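Local coordinates for matrix protein VP40 (Lake Victoria marburgvirus, PDB 5B0V) that drives assembly and budding of the virus as its matrix protein, existing as a dimer that reorganizes into multimers at the plasma membrane, at residues A[76-81]-A[93-98]; A[119-125]-A[136-140]; A[159-163]-A[212-216]; A[97-102]-A[288-294]; A[248-252]-A[262-266]. One frame throughout, in Å; residues are numbered along the deposited sequence.

Contact 1 of 5, residues A[76-81]-A[93-98]; sequences TLEAII and GVPAWL
Glu-78 and Trp-97 face each other across two antiparallel strands, and both turn CG beside their own backbone N (chi1 -54° and -70°), which brings the glutamate chain up to the pyrrole edge of the indole. Glu-78 OE2 lies in the ring plane at that edge, 3.6 Å from Trp-97 NE1, with the carboxylate almost perpendicular to the indole at 82°. The backbone does the main joining. Paired bonds run both ways between Leu-77 and Leu-98 and between Ala-79 and Ala-96; the straightest has Ala-79 N giving to Ala-96 O at 2.8 Å. Toward the turn the ladder slackens: Ile-81 N still reaches Val-94 O at 2.8 Å, but the return bond from Val-94 N to Ile-81 O is weak. On the face carrying Leu-77, Ala-79 and Ile-81 the packing is apolar, with Ile-81 CD1 on Ala-96 CB at 3.9 Å and Ala-79 CB against Leu-98 CD1. On the other face Ile-80 sends CG2 over Gly-93 CA, 3.6 Å away. Strands 72-83 and 91-104 thus form a beta hairpin on one side of a mixed sheet. Strand 176-187 continues that sheet beyond 72-83, bonding to Thr-76, Glu-78 and Ile-80, while 91-104 is its outermost strand within this chain.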
# COMPACT_ATOMS: atom_id res chain seq x y z
N THR A 76 -7.65 -10.16 0.88
CA THR A 76 -9.06 -10.03 0.54
C THR A 76 -9.46 -8.58 0.25
O THR A 76 -9.12 -7.67 1.01
CB THR A 76 -9.92 -10.50 1.71
OG1 THR A 76 -9.43 -11.76 2.15
CG2 THR A 76 -11.37 -10.66 1.30
N LEU A 77 -10.18 -8.36 -0.83
CA LEU A 77 -10.82 -7.07 -1.03
C LEU A 77 -12.20 -7.06 -0.39
O LEU A 77 -13.00 -7.97 -0.58
CB LEU A 77 -10.95 -6.74 -2.52
CG LEU A 77 -9.68 -6.29 -3.21
CD1 LEU A 77 -10.04 -6.00 -4.66
CD2 LEU A 77 -9.06 -5.07 -2.53
N GLU A 78 -12.47 -5.99 0.33
CA GLU A 78 -13.77 -5.73 0.92
C GLU A 78 -14.35 -4.56 0.20
O GLU A 78 -13.71 -3.52 0.14
CB GLU A 78 -13.60 -5.40 2.38
CG GLU A 78 -12.81 -6.45 3.15
CD GLU A 78 -13.03 -6.27 4.64
OE1 GLU A 78 -13.32 -5.13 5.05
OE2 GLU A 78 -12.92 -7.24 5.42
N ALA A 79 -15.55 -4.71 -0.35
CA ALA A 79 -16.10 -3.68 -1.22
C ALA A 79 -17.45 -3.19 -0.75
O ALA A 79 -18.19 -3.91 -0.12
CB ALA A 79 -16.22 -4.18 -2.64
N ILE A 80 -17.72 -1.92 -1.06
CA ILE A 80 -19.04 -1.37 -1.04
C ILE A 80 -19.49 -1.11 -2.49
O ILE A 80 -18.75 -0.57 -3.29
CB ILE A 80 -19.09 -0.04 -0.29
CG1 ILE A 80 -18.50 -0.19 1.12
CG2 ILE A 80 -20.54 0.45 -0.22
CD1 ILE A 80 -19.35 -0.99 2.07
N ILE A 81 -20.70 -1.52 -2.80
CA ILE A 81 -21.19 -1.56 -4.16
C ILE A 81 -22.53 -0.87 -4.20
O ILE A 81 -23.39 -1.15 -3.39
CB ILE A 81 -21.36 -3.03 -4.62
CG1 ILE A 81 -20.01 -3.75 -4.55
CG2 ILE A 81 -21.89 -3.11 -6.04
CD1 ILE A 81 -20.10 -5.23 -4.81
N GLY A 93 -24.63 1.03 -0.86
CA GLY A 93 -24.05 0.42 0.33
C GLY A 93 -24.00 -1.09 0.48
O GLY A 93 -23.65 -1.57 1.56
N VAL A 94 -24.27 -1.85 -0.57
CA VAL A 94 -24.11 -3.31 -0.42
C VAL A 94 -22.62 -3.71 -0.25
O VAL A 94 -21.83 -3.52 -1.15
CB VAL A 94 -24.69 -4.11 -1.60
CG1 VAL A 94 -24.49 -5.60 -1.34
CG2 VAL A 94 -26.15 -3.81 -1.74
N PRO A 95 -22.27 -4.29 0.92
CA PRO A 95 -20.93 -4.78 1.15
C PRO A 95 -20.70 -6.15 0.50
O PRO A 95 -21.65 -6.92 0.38
CB PRO A 95 -20.88 -4.91 2.67
CG PRO A 95 -22.25 -5.29 3.04
CD PRO A 95 -23.15 -4.62 2.05
N ALA A 96 -19.46 -6.43 0.09
CA ALA A 96 -19.09 -7.73 -0.45
C ALA A 96 -17.63 -8.06 -0.16
O ALA A 96 -16.77 -7.17 -0.09
CB ALA A 96 -19.31 -7.75 -1.94
N TRP A 97 -17.35 -9.36 -0.06
CA TRP A 97 -16.04 -9.87 0.32
C TRP A 97 -15.42 -10.71 -0.77
O TRP A 97 -15.97 -11.71 -1.17
CB TRP A 97 -16.18 -10.69 1.60
CG TRP A 97 -16.49 -9.78 2.76
CD1 TRP A 97 -15.58 -9.19 3.59
CD2 TRP A 97 -17.78 -9.33 3.19
NE1 TRP A 97 -16.23 -8.42 4.52
CE2 TRP A 97 -17.58 -8.49 4.30
CE3 TRP A 97 -19.10 -9.57 2.75
CZ2 TRP A 97 -18.63 -7.89 4.99
CZ3 TRP A 97 -20.17 -8.95 3.45
CH2 TRP A 97 -19.92 -8.13 4.56
N LEU A 98 -14.24 -10.30 -1.22
CA LEU A 98 -13.63 -10.81 -2.43
C LEU A 98 -12.23 -11.34 -2.14
O LEU A 98 -11.26 -10.59 -2.11
CB LEU A 98 -13.57 -9.67 -3.46
CG LEU A 98 -14.94 -9.03 -3.73
CD1 LEU A 98 -14.82 -7.69 -4.43
CD2 LEU A 98 -15.82 -9.94 -4.54

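Contact 2 of 5, residues A[119-125]-A[136-140]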
# COMPACT_ATOMS: atom_id res chain seq x y z
N THR A 119 -1.82 0.41 -4.91
CA THR A 119 -1.75 1.46 -5.92
C THR A 119 -2.75 1.26 -7.06
O THR A 119 -2.97 2.17 -7.84
CB THR A 119 -0.33 1.68 -6.47
OG1 THR A 119 0.25 0.44 -6.90
CG2 THR A 119 0.55 2.32 -5.39
N GLY A 120 -3.37 0.08 -7.15
CA GLY A 120 -4.27 -0.21 -8.25
C GLY A 120 -5.60 0.52 -8.18
O GLY A 120 -6.16 0.73 -7.10
N SER A 121 -6.11 0.91 -9.35
CA SER A 121 -7.46 1.40 -9.51
C SER A 121 -8.34 0.24 -9.95
O SER A 121 -8.04 -0.41 -10.97
CB SER A 121 -7.52 2.48 -10.58
OG SER A 121 -7.31 3.76 -10.00
N TYR A 122 -9.43 -0.01 -9.23
CA TYR A 122 -10.32 -1.11 -9.54
C TYR A 122 -11.72 -0.74 -10.06
O TYR A 122 -12.28 0.29 -9.73
CB TYR A 122 -10.43 -2.01 -8.32
CG TYR A 122 -9.10 -2.50 -7.84
CD1 TYR A 122 -8.31 -1.71 -7.02
CD2 TYR A 122 -8.61 -3.75 -8.21
CE1 TYR A 122 -7.08 -2.15 -6.57
CE2 TYR A 122 -7.38 -4.20 -7.75
CZ TYR A 122 -6.61 -3.38 -6.94
OH TYR A 122 -5.39 -3.80 -6.47
N THR A 123 -12.26 -1.65 -10.87
CA THR A 123 -13.57 -1.55 -11.50
C THR A 123 -14.29 -2.86 -11.34
O THR A 123 -13.66 -3.90 -11.19
CB THR A 123 -13.34 -1.24 -12.99
OG1 THR A 123 -13.12 0.16 -13.09
CG2 THR A 123 -14.49 -1.57 -13.89
N ILE A 124 -15.61 -2.81 -11.36
CA ILE A 124 -16.41 -4.04 -11.35
C ILE A 124 -17.22 -4.14 -12.64
O ILE A 124 -17.77 -3.14 -13.11
CB ILE A 124 -17.31 -4.10 -10.09
CG1 ILE A 124 -17.63 -5.54 -9.75
CG2 ILE A 124 -18.60 -3.33 -10.28
CD1 ILE A 124 -18.31 -5.69 -8.40
N THR A 125 -17.26 -5.32 -13.23
CA THR A 125 -18.04 -5.58 -14.43
C THR A 125 -18.77 -6.89 -14.25
O THR A 125 -18.56 -7.60 -13.28
CB THR A 125 -17.15 -5.68 -15.69
OG1 THR A 125 -16.02 -6.51 -15.40
CG2 THR A 125 -16.67 -4.31 -16.11
N ARG A 136 -16.66 -9.53 -12.39
CA ARG A 136 -15.21 -9.38 -12.52
C ARG A 136 -14.73 -8.08 -11.94
O ARG A 136 -15.12 -7.00 -12.41
CB ARG A 136 -14.79 -9.43 -13.98
CG ARG A 136 -13.31 -9.69 -14.18
CD ARG A 136 -12.87 -9.34 -15.59
NE ARG A 136 -13.56 -10.13 -16.61
CZ ARG A 136 -13.37 -11.43 -16.84
NH1 ARG A 136 -12.49 -12.15 -16.13
NH2 ARG A 136 -14.08 -12.03 -17.80
N VAL A 137 -13.88 -8.14 -10.93
CA VAL A 137 -13.24 -6.93 -10.48
C VAL A 137 -11.89 -6.80 -11.18
O VAL A 137 -11.09 -7.72 -11.18
CB VAL A 137 -13.15 -6.80 -8.96
CG1 VAL A 137 -12.78 -8.11 -8.32
CG2 VAL A 137 -12.15 -5.72 -8.57
N ASN A 138 -11.69 -5.64 -11.80
CA ASN A 138 -10.57 -5.36 -12.67
C ASN A 138 -9.60 -4.39 -12.04
O ASN A 138 -10.00 -3.38 -11.49
CB ASN A 138 -11.07 -4.73 -13.95
CG ASN A 138 -12.04 -5.62 -14.69
OD1 ASN A 138 -11.62 -6.54 -15.39
ND2 ASN A 138 -13.33 -5.34 -14.55
N ARG A 139 -8.31 -4.69 -12.15
CA ARG A 139 -7.28 -3.78 -11.71
C ARG A 139 -6.69 -3.17 -12.97
O ARG A 139 -6.14 -3.89 -13.80
CB ARG A 139 -6.19 -4.50 -10.92
CG ARG A 139 -5.30 -3.54 -10.17
CD ARG A 139 -4.02 -4.13 -9.62
NE ARG A 139 -3.02 -3.09 -9.82
CZ ARG A 139 -1.77 -3.25 -10.17
NH1 ARG A 139 -1.27 -4.45 -10.39
NH2 ARG A 139 -1.02 -2.18 -10.31
N LEU A 140 -6.79 -1.85 -13.09
CA LEU A 140 -6.45 -1.18 -14.34
C LEU A 140 -4.94 -1.16 -14.61
O LEU A 140 -4.11 -1.17 -13.70
CB LEU A 140 -7.06 0.23 -14.39
CG LEU A 140 -8.60 0.16 -14.25
CD1 LEU A 140 -9.22 1.53 -14.05
CD2 LEU A 140 -9.26 -0.55 -15.43
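The Tyr-122 ring meets Arg-139 obliquely, its plane 47° from that of the guanidinium, with Tyr-122 CE2 3.3 Å from Arg-139 CG. Gly-120 lies at the guanidinium edge, near its plane, its CA 3.5 Å from Arg-139 NE. The Asn-138 amide holds Thr-125 OG1 in its own plane, ND2 giving a 3.1 Å hydrogen bond; with chi1 at 46° the threonine hydroxyl stands between its backbone N and carbonyl carbon, turned toward that amide. Backbone bonds join Thr-123 with Asn-138 and Thr-125 with Arg-136 in both directions, and Leu-140 N extends the ladder to Ser-121 O at 2.9 Å. Tyr-122 OH is bonded to Leu-117 O of helix 110-119, while Arg-136 turns away to Asn-156 and Phe-127. The two faces of this hairpin therefore differ in chemistry: Thr-123, Thr-125 and Asn-138 make one polar, whereas Tyr-122, Ile-124 and Val-137 turn the other to side chains of strand 176-187 and Phe-159, with Arg-139 adding a charge at the Tyr-122 end.

Contact 3 of 5, residues A[159-163]-A[212-216]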
# COMPACT_ATOMS: atom_id res chain seq x y z
N PHE A 159 -15.76 -13.70 -9.76
CA PHE A 159 -16.46 -14.36 -8.66
C PHE A 159 -17.82 -14.75 -9.18
O PHE A 159 -18.39 -13.99 -9.97
CB PHE A 159 -16.63 -13.41 -7.49
CG PHE A 159 -15.34 -12.92 -6.95
CD1 PHE A 159 -14.74 -11.77 -7.45
CD2 PHE A 159 -14.70 -13.63 -5.97
CE1 PHE A 159 -13.52 -11.35 -6.96
CE2 PHE A 159 -13.48 -13.21 -5.48
CZ PHE A 159 -12.89 -12.07 -5.97
N ILE A 160 -18.35 -15.90 -8.76
CA ILE A 160 -19.75 -16.20 -9.06
C ILE A 160 -20.56 -15.08 -8.44
O ILE A 160 -20.28 -14.66 -7.33
CB ILE A 160 -20.23 -17.57 -8.53
CG1 ILE A 160 -19.66 -18.73 -9.36
CG2 ILE A 160 -21.73 -17.70 -8.61
CD1 ILE A 160 -18.27 -19.22 -8.95
N GLN A 161 -21.53 -14.58 -9.16
CA GLN A 161 -22.30 -13.46 -8.67
C GLN A 161 -22.94 -13.79 -7.36
O GLN A 161 -22.94 -12.98 -6.45
CB GLN A 161 -23.36 -13.05 -9.67
CG GLN A 161 -23.95 -11.69 -9.37
CD GLN A 161 -25.19 -11.40 -10.19
OE1 GLN A 161 -25.15 -10.61 -11.14
NE2 GLN A 161 -26.29 -12.06 -9.85
N ASN A 162 -23.52 -14.97 -7.23
CA ASN A 162 -24.26 -15.27 -6.01
C ASN A 162 -23.37 -15.36 -4.78
O ASN A 162 -23.84 -15.65 -3.70
CB ASN A 162 -25.17 -16.50 -6.19
CG ASN A 162 -24.39 -17.76 -6.58
OD1 ASN A 162 -23.47 -18.19 -5.87
ND2 ASN A 162 -24.73 -18.34 -7.73
N MSE A 163 -22.07 -15.11 -4.95
CA MSE A 163 -21.13 -15.05 -3.80
C MSE A 163 -20.75 -13.64 -3.45
O MSE A 163 -19.90 -13.41 -2.58
CB MSE A 163 -19.89 -15.87 -4.17
CG MSE A 163 -20.25 -17.35 -4.34
SE MSE A 163 -19.52 -18.39 -2.86
CE MSE A 163 -17.65 -17.95 -3.33
N HIS A 212 -16.84 -26.43 -1.43
CA HIS A 212 -18.06 -25.84 -1.98
C HIS A 212 -17.80 -25.69 -3.45
O HIS A 212 -16.70 -25.40 -3.85
CB HIS A 212 -18.32 -24.48 -1.33
CG HIS A 212 -19.54 -23.75 -1.80
ND1 HIS A 212 -20.81 -24.00 -1.32
CD2 HIS A 212 -19.67 -22.70 -2.65
CE1 HIS A 212 -21.67 -23.19 -1.89
NE2 HIS A 212 -21.01 -22.39 -2.70
N PRO A 213 -18.83 -25.91 -4.28
CA PRO A 213 -18.55 -25.93 -5.71
C PRO A 213 -18.01 -24.61 -6.25
O PRO A 213 -17.33 -24.62 -7.28
CB PRO A 213 -19.90 -26.26 -6.34
CG PRO A 213 -20.91 -26.14 -5.25
CD PRO A 213 -20.19 -26.38 -3.98
N ASN A 214 -18.29 -23.51 -5.57
CA ASN A 214 -17.85 -22.20 -6.00
C ASN A 214 -16.61 -21.64 -5.30
O ASN A 214 -16.33 -20.45 -5.41
CB ASN A 214 -19.02 -21.23 -5.89
CG ASN A 214 -20.17 -21.60 -6.80
OD1 ASN A 214 -21.32 -21.18 -6.57
ND2 ASN A 214 -19.87 -22.35 -7.85
N LEU A 215 -15.87 -22.49 -4.59
CA LEU A 215 -14.57 -22.15 -4.05
C LEU A 215 -13.52 -23.10 -4.64
O LEU A 215 -13.80 -24.28 -4.87
CB LEU A 215 -14.58 -22.31 -2.54
CG LEU A 215 -15.56 -21.43 -1.78
CD1 LEU A 215 -15.65 -21.86 -0.32
CD2 LEU A 215 -15.15 -19.98 -1.84
N PRO A 216 -12.29 -22.62 -4.83
CA PRO A 216 -11.31 -23.58 -5.35
C PRO A 216 -11.05 -24.69 -4.34
O PRO A 216 -11.23 -24.49 -3.14
CB PRO A 216 -10.08 -22.73 -5.60
CG PRO A 216 -10.17 -21.61 -4.60
CD PRO A 216 -11.63 -21.41 -4.27
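Asn-214 and Ile-160 cross at about a right angle, the isoleucine laying its CG1-CD1 arm against the asparagine amide, with Ile-160 CD1 3.7 Å from Asn-214 ND2. A second group reaches the same asparagine at an oblique angle: the side chain of Met-163, a selenomethionine, passes its SE within 4.2 Å of Asn-214 CB. Its chain bends at chi2 and again at chi3 (-63°), and this double bend carries the terminal methyl in against the turn. There CE rests 3.5 Å from Asn-214 O, and Met-163 CE also meets Leu-215 CD2 at 3.5 Å. The selenium sits obliquely to the His-212 ring, 5.0 Å from its centroid. Asn-162 comes across at roughly a right angle to Asn-214, the two amide planes 32° apart; the oxygens Asn-162 OD1 and Asn-214 OD1 are 3.7 Å from each other. No hydrogen bond spans the two segments, so van der Waals packing holds them. His-212 has other ties, an edge-to-face stack with Phe-295 and a weak hydrogen bond to Gly-299 O, and Met-163 also touches Phe-295. The pieces joined are simple ones: the 3-10 turn at residues 161-163, just past the end of strand 156-160, and a type I beta turn from His-212 to Leu-215 in the loop between strands 205-210 and 218-219, packed together near the protein surface.

Contact 4 of 5, residues A[97-102]-A[288-294]; sequences WLPLGI and YFQAPEN
Glu-293 CB sits squarely over the five-membered ring of Trp-97, 3.5 Å from its centroid and 5° off the normal, a clear CH-pi contact. Beyond CB, chi1 of 177° and a bend at chi2 lead the carboxylate away from the indole. Asn-294 reaches the benzo part of the ring, its OD1 3.6 Å from Trp-97 CE3, the amide inclined at 50° to the indole. Pro-292 CB packs on Trp-97 CB at 4.0 Å. Farther along, Gln-290 slides antiparallel past Pro-99 and Ile-102: its CG lies 3.7 Å from Ile-102 CG1, and its OE1 takes a weak, bent bond from Gly-101 N at 2.9 Å. The second shell fixes these groups. Gln-290 NE2 is bonded to Phe-75 O, which ties down the other end of that amide, and Glu-293 OE1 is held by Ser-259 N and the ammonium of Lys-253. Leu-100 and Gly-101 form a classic beta bulge opposite Phe-75. Strand 91-104, paired with 72-83 in one sheet, here packs against the end of strand 286-290 and the loop following it; 286-290 belongs to a different sheet, beside strand 260-264.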
# COMPACT_ATOMS: atom_id res chain seq x y z
N TRP A 97 -17.35 -9.36 -0.06
CA TRP A 97 -16.04 -9.87 0.32
C TRP A 97 -15.42 -10.71 -0.77
O TRP A 97 -15.97 -11.71 -1.17
CB TRP A 97 -16.18 -10.69 1.60
CG TRP A 97 -16.49 -9.78 2.76
CD1 TRP A 97 -15.58 -9.19 3.59
CD2 TRP A 97 -17.78 -9.33 3.19
NE1 TRP A 97 -16.23 -8.42 4.52
CE2 TRP A 97 -17.58 -8.49 4.30
CE3 TRP A 97 -19.10 -9.57 2.75
CZ2 TRP A 97 -18.63 -7.89 4.99
CZ3 TRP A 97 -20.17 -8.95 3.45
CH2 TRP A 97 -19.92 -8.13 4.56
N LEU A 98 -14.24 -10.30 -1.22
CA LEU A 98 -13.63 -10.81 -2.43
C LEU A 98 -12.23 -11.34 -2.14
O LEU A 98 -11.26 -10.59 -2.11
CB LEU A 98 -13.57 -9.67 -3.46
CG LEU A 98 -14.94 -9.03 -3.73
CD1 LEU A 98 -14.82 -7.69 -4.43
CD2 LEU A 98 -15.82 -9.94 -4.54
N PRO A 99 -12.12 -12.63 -1.86
CA PRO A 99 -10.79 -13.22 -1.67
C PRO A 99 -9.95 -13.09 -2.92
O PRO A 99 -10.48 -13.24 -4.01
CB PRO A 99 -11.11 -14.68 -1.42
CG PRO A 99 -12.43 -14.64 -0.78
CD PRO A 99 -13.19 -13.53 -1.42
N LEU A 100 -8.67 -12.81 -2.78
CA LEU A 100 -7.76 -12.76 -3.93
C LEU A 100 -6.70 -13.83 -3.86
O LEU A 100 -6.01 -14.03 -4.84
CB LEU A 100 -7.01 -11.44 -3.97
CG LEU A 100 -7.84 -10.15 -3.88
CD1 LEU A 100 -6.86 -8.99 -3.82
CD2 LEU A 100 -8.77 -10.01 -5.06
N GLY A 101 -6.53 -14.47 -2.70
CA GLY A 101 -5.54 -15.50 -2.55
C GLY A 101 -4.79 -15.50 -1.24
O GLY A 101 -4.80 -14.53 -0.48
N ILE A 102 -4.11 -16.61 -1.00
CA ILE A 102 -3.19 -16.73 0.10
C ILE A 102 -1.78 -16.89 -0.44
O ILE A 102 -1.56 -17.71 -1.30
CB ILE A 102 -3.55 -17.95 0.93
CG1 ILE A 102 -4.94 -17.73 1.51
CG2 ILE A 102 -2.50 -18.19 2.00
CD1 ILE A 102 -5.42 -18.88 2.35
N TYR A 288 -6.04 -23.67 6.05
CA TYR A 288 -6.81 -22.47 6.05
C TYR A 288 -7.26 -22.23 4.65
O TYR A 288 -6.61 -22.61 3.70
CB TYR A 288 -5.95 -21.30 6.55
CG TYR A 288 -5.74 -21.37 8.04
CD1 TYR A 288 -4.76 -22.16 8.57
CD2 TYR A 288 -6.55 -20.68 8.89
CE1 TYR A 288 -4.56 -22.24 9.92
CE2 TYR A 288 -6.36 -20.76 10.25
CZ TYR A 288 -5.37 -21.55 10.76
OH TYR A 288 -5.18 -21.59 12.13
N PHE A 289 -8.41 -21.60 4.51
CA PHE A 289 -8.87 -21.22 3.19
C PHE A 289 -9.73 -19.97 3.33
O PHE A 289 -10.13 -19.58 4.42
CB PHE A 289 -9.61 -22.40 2.52
CG PHE A 289 -10.95 -22.75 3.14
CD1 PHE A 289 -11.03 -23.61 4.22
CD2 PHE A 289 -12.11 -22.23 2.63
CE1 PHE A 289 -12.25 -23.95 4.79
CE2 PHE A 289 -13.33 -22.55 3.18
CZ PHE A 289 -13.40 -23.40 4.26
N GLN A 290 -9.99 -19.35 2.20
CA GLN A 290 -10.71 -18.10 2.19
C GLN A 290 -12.10 -18.29 1.65
O GLN A 290 -12.29 -18.97 0.64
CB GLN A 290 -10.02 -17.11 1.28
CG GLN A 290 -8.56 -16.88 1.54
CD GLN A 290 -8.13 -15.65 0.81
OE1 GLN A 290 -7.82 -15.71 -0.38
NE2 GLN A 290 -8.19 -14.50 1.50
N ALA A 291 -13.06 -17.68 2.33
CA ALA A 291 -14.42 -17.55 1.84
C ALA A 291 -14.95 -16.21 2.30
O ALA A 291 -14.41 -15.65 3.24
CB ALA A 291 -15.29 -18.65 2.37
N PRO A 292 -16.01 -15.69 1.65
CA PRO A 292 -16.57 -14.43 2.06
C PRO A 292 -16.96 -14.42 3.51
O PRO A 292 -17.43 -15.40 4.03
CB PRO A 292 -17.79 -14.32 1.17
CG PRO A 292 -17.33 -14.91 -0.12
CD PRO A 292 -16.54 -16.11 0.34
N GLU A 293 -16.72 -13.29 4.16
CA GLU A 293 -17.00 -13.10 5.57
C GLU A 293 -18.45 -13.49 5.91
O GLU A 293 -18.71 -14.19 6.87
CB GLU A 293 -16.68 -11.65 5.96
CG GLU A 293 -16.98 -11.25 7.39
CD GLU A 293 -16.09 -11.93 8.41
OE1 GLU A 293 -15.26 -12.75 8.03
OE2 GLU A 293 -16.26 -11.66 9.61
N ASN A 294 -19.38 -13.06 5.07
CA ASN A 294 -20.80 -13.41 5.27
C ASN A 294 -21.19 -14.79 4.76
O ASN A 294 -22.36 -15.08 4.67
CB ASN A 294 -21.73 -12.39 4.59
CG ASN A 294 -21.54 -12.32 3.07
OD1 ASN A 294 -20.53 -12.82 2.53
ND2 ASN A 294 -22.48 -11.68 2.39

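Contact 5 of 5, residues A[248-252]-A[262-266]; sequences QLRVE and RISLP
Glu-252 OE2 is gripped by two nitrogens of Arg-262: NH2 at 2.9 Å in a good salt-bridge bond, and NE at 3.3 Å in a weak, more bent one. The carboxylate oxygen lies at the guanidinium edge, 10° out of its plane, and NH2 meets it nearly along the carboxylate C-O axis. Both side chains run the same way, side by side; each has its CG between backbone N and carbonyl carbon (chi1 84° for Glu-252, 66° for Arg-262) and then extends, which brings the charged ends alongside each other. The backbones beneath are joined by two nearly linear bonds, Glu-252 N to Arg-262 O at 3.1 Å and Arg-262 N to Glu-252 O at 3.0 Å. Val-251 and Ile-263 project from the other face and touch at 3.9 Å, CG2 to CG1, where Phe-289 of the next strand packs on both. Leu-249 places CD2 4.0 Å from Leu-265 CD2 and also near Pro-266 CD. The hairpin of strands 251-253 and 260-264 thus sets a salt bridge on one face against apolar side-chain packing on the other; two nitrogens sharing one carboxylate oxygen, with Tyr-288 OH bonded to Arg-262 NH1, probably limit rotation of the guanidinium.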
# COMPACT_ATOMS: atom_id res chain seq x y z
N GLN A 248 -16.92 -35.99 7.70
CA GLN A 248 -16.71 -35.72 9.13
C GLN A 248 -15.86 -34.48 9.37
O GLN A 248 -15.77 -33.99 10.49
CB GLN A 248 -16.03 -36.89 9.82
CG GLN A 248 -16.82 -38.17 9.80
CD GLN A 248 -15.88 -39.36 9.80
OE1 GLN A 248 -15.95 -40.23 8.91
NE2 GLN A 248 -14.93 -39.36 10.75
N LEU A 249 -15.22 -33.97 8.32
CA LEU A 249 -14.38 -32.82 8.48
C LEU A 249 -15.24 -31.66 8.93
O LEU A 249 -16.33 -31.50 8.39
CB LEU A 249 -13.67 -32.51 7.18
CG LEU A 249 -12.63 -33.55 6.74
CD1 LEU A 249 -11.96 -33.11 5.44
CD2 LEU A 249 -11.60 -33.80 7.83
N ARG A 250 -14.77 -30.89 9.91
CA ARG A 250 -15.47 -29.69 10.40
C ARG A 250 -14.78 -28.39 10.00
O ARG A 250 -13.64 -28.12 10.38
CB ARG A 250 -15.58 -29.70 11.91
CG ARG A 250 -16.54 -30.75 12.40
CD ARG A 250 -16.58 -30.73 13.91
NE ARG A 250 -17.19 -31.97 14.39
CZ ARG A 250 -17.39 -32.26 15.67
NH1 ARG A 250 -17.05 -31.38 16.61
NH2 ARG A 250 -17.95 -33.42 16.02
N VAL A 251 -15.51 -27.56 9.27
CA VAL A 251 -15.04 -26.24 8.89
C VAL A 251 -15.38 -25.24 10.00
O VAL A 251 -16.52 -25.13 10.40
CB VAL A 251 -15.69 -25.81 7.58
CG1 VAL A 251 -15.25 -24.42 7.21
CG2 VAL A 251 -15.34 -26.79 6.47
N GLU A 252 -14.40 -24.56 10.55
CA GLU A 252 -14.72 -23.53 11.52
C GLU A 252 -14.22 -22.16 11.06
O GLU A 252 -13.21 -22.05 10.38
CB GLU A 252 -14.22 -23.92 12.91
CG GLU A 252 -12.78 -23.63 13.24
CD GLU A 252 -12.60 -23.61 14.78
OE1 GLU A 252 -13.26 -24.38 15.53
OE2 GLU A 252 -11.82 -22.79 15.28
N ARG A 262 -10.89 -22.50 8.49
CA ARG A 262 -9.89 -23.55 8.66
C ARG A 262 -10.50 -24.94 8.89
O ARG A 262 -11.65 -25.06 9.31
CB ARG A 262 -8.96 -23.14 9.79
CG ARG A 262 -9.60 -23.07 11.14
CD ARG A 262 -8.49 -22.96 12.17
NE ARG A 262 -9.09 -22.50 13.43
CZ ARG A 262 -8.69 -21.48 14.18
NH1 ARG A 262 -7.64 -20.75 13.87
NH2 ARG A 262 -9.36 -21.22 15.29
N ILE A 263 -9.73 -25.98 8.60
CA ILE A 263 -10.13 -27.37 8.86
C ILE A 263 -9.01 -28.11 9.56
O ILE A 263 -7.91 -28.27 9.02
CB ILE A 263 -10.46 -28.15 7.58
CG1 ILE A 263 -11.54 -27.46 6.78
CG2 ILE A 263 -10.95 -29.56 7.90
CD1 ILE A 263 -11.65 -27.97 5.36
N SER A 264 -9.28 -28.57 10.77
CA SER A 264 -8.32 -29.40 11.43
C SER A 264 -8.51 -30.85 10.90
O SER A 264 -9.66 -31.32 10.69
CB SER A 264 -8.42 -29.27 12.93
OG SER A 264 -9.37 -30.17 13.39
N LEU A 265 -7.39 -31.50 10.61
CA LEU A 265 -7.36 -32.79 9.94
C LEU A 265 -6.86 -33.83 10.91
O LEU A 265 -6.00 -33.53 11.73
CB LEU A 265 -6.43 -32.74 8.73
CG LEU A 265 -6.83 -31.75 7.62
CD1 LEU A 265 -5.72 -31.54 6.61
CD2 LEU A 265 -8.05 -32.24 6.89
N PRO A 266 -7.38 -35.06 10.83
CA PRO A 266 -6.89 -36.13 11.70
C PRO A 266 -5.38 -36.43 11.50
O PRO A 266 -4.92 -36.56 10.37
CB PRO A 266 -7.77 -37.32 11.32
CG PRO A 266 -8.29 -37.02 9.96
CD PRO A 266 -8.39 -35.54 9.86

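Contacts 1, 2 and 3 follow one another along the chain, and contact 4 then joins strand 91-104, used by contact 1, to residues 288-294 toward the C-terminal part of the chain, so that contacts 2, 3 and 5 all fall within the stretch it spans. Contacts 1 and 4 share Trp-97 and Leu-98, their centres about 12 Å apart. Contacts 2 and 3 reach the same antiparallel sheet through strands 133-139 and 156-160, and Phe-159 also packs on Leu-98 and Pro-99. The centre of contact 5 lies about 34 Å from that of contact 2, across the chain's centre. Contact 4 thereby links the sheets of contacts 1 and 5, probably helping to hold the N- and C-terminal parts of the matrix protein together.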